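PDB 6H6X: 3-polyprenyl-4-hydroxybenzoate decarboxylase and related decarboxylases from Pelotomaculum thermopropionicum, which binds prenylated FMN, manganese and potassium and, as a UbiD-family HmfF enzyme, probably interconverts furan-2,5-dicarboxylic acid with 2-furoic acid and carbon dioxide. Local coordinates for residues B[9-12]-B[13-17]; B[372-375]-B[376-379]. The protein carries 8 engineered substitutions. All blocks are in the same frame, centred on the assembly; numbering follows the deposited sequence.

Interaction 1: B[9-12]-B[13-17]; sequences LAFL and EGKGK
Leu9 and Ala10 make the last regular i to i+4 bonds of helix 5-14, Leu9 O accepting from Glu13 N at 3.0 Å and Ala10 O from Gly14 N at 3.1 Å, the latter almost straight (175°). Beyond them the chain turns out of the helix, and Phe11 O keeps a weak bond from Lys15 N. Leu12 O takes two donors from opposite faces of its carbonyl plane: Lys17 N at 2.9 Å, and Lys15 N at 3.2 Å, well above the plane. With Gly16 N bonded to Glu13 O at 2.9 Å, this 6→1 and 5→2 pairing is a Schellman motif, and Gly16 is its C-prime residue, its positive phi (56°) easily borne without a side chain. Across the turn the Leu12 methyl CD2 lies 4.4 Å from Lys17 CB, a loose apolar touch, while Leu12 also packs on Leu18 and on Leu66 of helix 64-70. Lys15 CB rests 3.6 Å from Phe11 O, and the chain, bent at its second torsion, brings NZ obliquely to within 4.2 Å of Phe11 CZ. Glu13 CG stands anti to the backbone N (chi1 -157°); its carboxylate forms a salt bridge with Arg20, just past the turn.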
ATOM      1  N   LEU B   9      23.521  -7.122 -16.813  1.00 40.11           N
ATOM      2  CA  LEU B   9      24.029  -7.405 -15.447  1.00 44.97           C
ATOM      3  C   LEU B   9      25.135  -6.445 -14.982  1.00 52.36           C
ATOM      4  O   LEU B   9      25.205  -6.128 -13.794  1.00 62.46           O
ATOM      5  CB  LEU B   9      24.494  -8.845 -15.289  1.00 42.81           C
ATOM      6  CG  LEU B   9      23.459  -9.908 -15.543  1.00 39.66           C
ATOM      7  CD1 LEU B   9      24.078 -11.273 -15.373  1.00 43.96           C
ATOM      8  CD2 LEU B   9      22.253  -9.758 -14.617  1.00 43.14           C
ATOM      9  N   ALA B  10      25.966  -5.974 -15.910  1.00 57.92           N
ATOM     10  CA  ALA B  10      27.003  -4.981 -15.606  1.00 65.98           C
ATOM     11  C   ALA B  10      26.366  -3.667 -15.187  1.00 64.66           C
ATOM     12  O   ALA B  10      26.723  -3.118 -14.145  1.00 76.99           O
ATOM     13  CB  ALA B  10      27.940  -4.770 -16.805  1.00 69.89           C
ATOM     14  N   PHE B  11      25.419  -3.179 -15.982  1.00 62.25           N
ATOM     15  CA  PHE B  11      24.597  -2.007 -15.618  1.00 59.76           C
ATOM     16  C   PHE B  11      23.957  -2.127 -14.228  1.00 63.88           C
ATOM     17  O   PHE B  11      23.998  -1.177 -13.447  1.00 63.86           O
ATOM     18  CB  PHE B  11      23.523  -1.805 -16.678  1.00 64.27           C
ATOM     19  CG  PHE B  11      22.601  -0.634 -16.425  1.00 69.84           C
ATOM     20  CD1 PHE B  11      22.951   0.653 -16.834  1.00 73.40           C
ATOM     21  CD2 PHE B  11      21.351  -0.834 -15.842  1.00 67.32           C
ATOM     22  CE1 PHE B  11      22.097   1.730 -16.628  1.00 75.02           C
ATOM     23  CE2 PHE B  11      20.492   0.230 -15.632  1.00 73.52           C
ATOM     24  CZ  PHE B  11      20.867   1.518 -16.019  1.00 81.12           C
ATOM     25  N   LEU B  12      23.389  -3.287 -13.891  1.00 69.23           N
ATOM     26  CA  LEU B  12      22.782  -3.452 -12.557  1.00 65.46           C
ATOM     27  C   LEU B  12      23.840  -3.429 -11.434  1.00 70.91           C
ATOM     28  O   LEU B  12      23.601  -2.848 -10.370  1.00 62.92           O
ATOM     29  CB  LEU B  12      21.968  -4.758 -12.446  1.00 58.01           C
ATOM     30  CG  LEU B  12      20.731  -5.024 -13.293  1.00 52.54           C
ATOM     31  CD1 LEU B  12      20.266  -6.449 -13.047  1.00 53.08           C
ATOM     32  CD2 LEU B  12      19.629  -4.068 -12.934  1.00 43.45           C
ATOM     33  N   GLU B  13      24.981  -4.084 -11.659  1.00 83.55           N
ATOM     34  CA  GLU B  13      26.054  -4.172 -10.636  1.00 85.19           C
ATOM     35  C   GLU B  13      26.579  -2.783 -10.236  1.00 81.39           C
ATOM     36  O   GLU B  13      26.643  -2.460  -9.054  1.00 74.44           O
ATOM     37  CB  GLU B  13      27.209  -5.066 -11.110  1.00 86.17           C
ATOM     38  CG  GLU B  13      28.066  -5.649  -9.978  1.00 88.84           C
ATOM     39  CD  GLU B  13      28.480  -7.101 -10.222  1.00 86.98           C
ATOM     40  OE1 GLU B  13      28.899  -7.415 -11.356  1.00 88.98           O
ATOM     41  OE2 GLU B  13      28.390  -7.938  -9.288  1.00 73.80           O
ATOM     42  N   GLY B  14      26.888  -1.959 -11.232  1.00 82.82           N
ATOM     43  CA  GLY B  14      27.367  -0.594 -11.017  1.00 86.85           C
ATOM     44  C   GLY B  14      26.339   0.367 -10.447  1.00 94.73           C
ATOM     45  O   GLY B  14      26.680   1.487 -10.036  1.00 91.41           O
ATOM     46  N   LYS B  15      25.080  -0.052 -10.439  1.00 90.19           N
ATOM     47  CA  LYS B  15      24.019   0.685  -9.778  1.00 84.62           C
ATOM     48  C   LYS B  15      23.690   0.098  -8.385  1.00 79.27           C
ATOM     49  O   LYS B  15      22.730   0.532  -7.755  1.00 76.47           O
ATOM     50  CB  LYS B  15      22.778   0.682 -10.679  1.00 86.84           C
ATOM     51  CG  LYS B  15      21.899   1.914 -10.565  1.00 92.06           C
ATOM     52  CD  LYS B  15      21.967   2.818 -11.797  1.00 93.24           C
ATOM     53  CE  LYS B  15      20.947   3.944 -11.676  1.00 94.91           C
ATOM     54  NZ  LYS B  15      20.467   4.458 -12.990  1.00 92.96           N
ATOM     55  N   GLY B  16      24.481  -0.865  -7.906  1.00 84.43           N
ATOM     56  CA  GLY B  16      24.173  -1.637  -6.669  1.00 86.62           C
ATOM     57  C   GLY B  16      22.825  -2.365  -6.597  1.00 91.39           C
ATOM     58  O   GLY B  16      22.211  -2.416  -5.536  1.00 99.75           O
ATOM     59  N   LYS B  17      22.351  -2.910  -7.722  1.00 85.08           N
ATOM     60  CA  LYS B  17      21.056  -3.622  -7.803  1.00 69.99           C
ATOM     61  C   LYS B  17      21.220  -5.067  -8.271  1.00 66.85           C
ATOM     62  O   LYS B  17      20.271  -5.714  -8.694  1.00 67.98           O
ATOM     63  CB  LYS B  17      20.105  -2.846  -8.715  1.00 65.84           C
ATOM     64  CG  LYS B  17      19.932  -1.394  -8.287  1.00 70.85           C
ATOM     65  CD  LYS B  17      18.475  -0.987  -8.202  1.00 77.71           C
ATOM     66  CE  LYS B  17      18.304   0.268  -7.370  1.00 82.97           C
ATOM     67  NZ  LYS B  17      16.898   0.750  -7.416  1.00 92.28           N
TER

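Interaction 2: B[372-375]-B[376-379]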
ATOM      1  N   ILE B 372      -0.857   8.033  -9.121  1.00 34.57           N
ATOM      2  CA  ILE B 372      -1.519   6.786  -9.333  1.00 36.53           C
ATOM      3  C   ILE B 372      -0.678   5.566  -9.060  1.00 41.18           C
ATOM      4  O   ILE B 372      -1.252   4.454  -8.950  1.00 39.66           O
ATOM      5  CB  ILE B 372      -2.086   6.663 -10.747  1.00 34.19           C
ATOM      6  CG1 ILE B 372      -0.993   6.644 -11.788  1.00 36.94           C
ATOM      7  CG2 ILE B 372      -3.078   7.787 -11.019  1.00 35.82           C
ATOM      8  CD1 ILE B 372      -1.456   6.210 -13.128  1.00 34.59           C
ATOM      9  N   PHE B 373       0.640   5.756  -8.934  1.00 38.47           N
ATOM     10  CA  PHE B 373       1.558   4.674  -8.572  1.00 46.04           C
ATOM     11  C   PHE B 373       1.682   4.498  -7.082  1.00 43.15           C
ATOM     12  O   PHE B 373       2.396   3.596  -6.650  1.00 50.51           O
ATOM     13  CB  PHE B 373       2.955   4.887  -9.190  1.00 46.04           C
ATOM     14  CG  PHE B 373       2.903   5.006 -10.671  1.00 45.02           C
ATOM     15  CD1 PHE B 373       2.694   3.883 -11.426  1.00 42.15           C
ATOM     16  CD2 PHE B 373       2.937   6.248 -11.291  1.00 44.45           C
ATOM     17  CE1 PHE B 373       2.567   3.969 -12.793  1.00 38.34           C
ATOM     18  CE2 PHE B 373       2.788   6.341 -12.651  1.00 42.13           C
ATOM     19  CZ  PHE B 373       2.624   5.198 -13.410  1.00 41.80           C
ATOM     20  N   ASP B 374       1.000   5.341  -6.308  1.00 45.38           N
ATOM     21  CA  ASP B 374       0.972   5.277  -4.851  1.00 45.99           C
ATOM     22  C   ASP B 374      -0.422   4.820  -4.420  1.00 48.61           C
ATOM     23  O   ASP B 374      -1.379   5.645  -4.431  1.00 45.15           O
ATOM     24  CB  ASP B 374       1.273   6.652  -4.281  1.00 45.03           C
ATOM     25  CG  ASP B 374       1.329   6.669  -2.777  1.00 50.50           C
ATOM     26  OD1 ASP B 374       0.824   5.711  -2.127  1.00 55.62           O
ATOM     27  OD2 ASP B 374       1.885   7.674  -2.263  1.00 53.42           O
ATOM     28  N   PRO B 375      -0.553   3.529  -4.002  1.00 51.79           N
ATOM     29  CA  PRO B 375      -1.916   3.006  -3.677  1.00 49.40           C
ATOM     30  C   PRO B 375      -2.597   3.781  -2.545  1.00 39.22           C
ATOM     31  O   PRO B 375      -3.792   3.893  -2.550  1.00 37.11           O
ATOM     32  CB  PRO B 375      -1.697   1.504  -3.300  1.00 45.63           C
ATOM     33  CG  PRO B 375      -0.214   1.261  -3.406  1.00 51.05           C
ATOM     34  CD  PRO B 375       0.514   2.520  -3.827  1.00 47.43           C
ATOM     35  N   GLU B 376      -1.842   4.299  -1.582  1.00 37.53           N
ATOM     36  CA  GLU B 376      -2.444   5.011  -0.465  1.00 37.88           C
ATOM     37  C   GLU B 376      -3.148   6.347  -0.913  1.00 39.32           C
ATOM     38  O   GLU B 376      -4.168   6.777  -0.348  1.00 32.99           O
ATOM     39  CB  GLU B 376      -1.394   5.298   0.607  1.00 41.39           C
ATOM     40  CG  GLU B 376      -2.017   5.789   1.921  1.00 49.97           C
ATOM     41  CD  GLU B 376      -0.985   5.901   3.074  1.00 59.78           C
ATOM     42  OE1 GLU B 376       0.128   5.290   3.025  1.00 67.93           O
ATOM     43  OE2 GLU B 376      -1.297   6.600   4.058  1.00 56.09           O
ATOM     44  N   GLU B 377      -2.580   6.959  -1.938  1.00 41.38           N
ATOM     45  CA  GLU B 377      -3.077   8.221  -2.461  1.00 44.79           C
ATOM     46  C   GLU B 377      -4.291   7.961  -3.356  1.00 36.99           C
ATOM     47  O   GLU B 377      -5.299   8.664  -3.251  1.00 34.79           O
ATOM     48  CB  GLU B 377      -1.945   8.977  -3.196  1.00 47.47           C
ATOM     49  CG  GLU B 377      -1.900  10.458  -2.869  1.00 61.06           C
ATOM     50  CD  GLU B 377      -0.750  11.168  -3.563  1.00 62.52           C
ATOM     51  OE1 GLU B 377       0.366  11.136  -3.012  1.00 77.65           O
ATOM     52  OE2 GLU B 377      -0.962  11.720  -4.664  1.00 52.21           O
ATOM     53  N   VAL B 378      -4.234   6.942  -4.195  1.00 36.55           N
ATOM     54  CA  VAL B 378      -5.442   6.544  -4.897  1.00 33.06           C
ATOM     55  C   VAL B 378      -6.583   6.158  -3.936  1.00 33.76           C
ATOM     56  O   VAL B 378      -7.670   6.686  -4.066  1.00 30.85           O
ATOM     57  CB  VAL B 378      -5.289   5.715  -6.210  1.00 36.91           C
ATOM     58  CG1 VAL B 378      -3.879   5.471  -6.645  1.00 32.57           C
ATOM     59  CG2 VAL B 378      -6.257   4.551  -6.378  1.00 33.34           C
ATOM     60  N   GLU B 379      -6.294   5.421  -2.871  1.00 36.35           N
ATOM     61  CA  GLU B 379      -7.337   5.069  -1.897  1.00 33.84           C
ATOM     62  C   GLU B 379      -7.916   6.317  -1.240  1.00 35.32           C
ATOM     63  O   GLU B 379      -9.129   6.435  -0.988  1.00 29.44           O
ATOM     64  CB  GLU B 379      -6.784   4.075  -0.841  1.00 35.06           C
ATOM     65  CG  GLU B 379      -7.774   3.764   0.258  1.00 39.79           C
ATOM     66  CD  GLU B 379      -7.358   2.616   1.217  1.00 43.95           C
ATOM     67  OE1 GLU B 379      -8.260   2.097   1.917  1.00 42.98           O
ATOM     68  OE2 GLU B 379      -6.168   2.247   1.300  1.00 48.30           O
TER
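Asp374 O is gripped by two backbone amides of the first helical turn: Val378 N at 3.1 Å, nearly straight at 170°, and Glu377 N, also at 3.1 Å but bent and weak. Asp374 is the N-cap of helix 375-385, and its side chain adds a weak capping bond, OD1 accepting from Glu376 N at 3.1 Å. With CG anti to its own backbone N (chi1 -177°), the carboxylate is carried forward over the start of the helix, OD1 also lying 3.5 Å from Glu376 CB. Pro375, in the N1 position, has no N-H to offer, while its O receives Glu379 N at 2.9 Å and continues the helical ladder. The Asp374 and Glu377 side chains cross at about a right angle, with OD2 3.9 Å from Glu377 OE1; these like charges probably disfavour each other, though the helix's amino end is likely to ease the cost. Glu377 OE2 meanwhile accepts from Asn371 N. Replacing Asp374 with alanine is likely to leave Glu376 N without its weak side-chain cap and the helix start with one carboxylate fewer. Glu376 forms a salt bridge with Arg294 of the second subunit, and Glu379 OE1 hydrogen bonds with Thr325 and His333 of that chain. On the inner side Val378 packs on Val335 and Val364 of the neighbouring sheet. Its modelled chi1 of -3° is eclipsed, a strained and perhaps less certain rotation, with CG1 placed 3.3 Å from Asp374 O and 3.6 Å from Ile372 O.

In the fold
Interactions 1 and 2 lie at opposite kinds of helix end: residues 9-17 close helix 5-14 at its carboxyl end, residues 372-379 open helix 375-385 at its amino end. Their centres are 29 Å apart, their nearest atoms about 15 Å, and they do not touch. The first belongs to the N-terminal family region and lies away from the prenylated FMN, manganese and potassium sites. The second, in the C-terminal region, starts the helix that runs on to the calcium-binding Arg385: the side chains of Glu377 and Arg385 are about 8 Å apart, and Val378's is about 12 Å from the calcium ion. Interaction 2 alone meets the other subunit of the dimer.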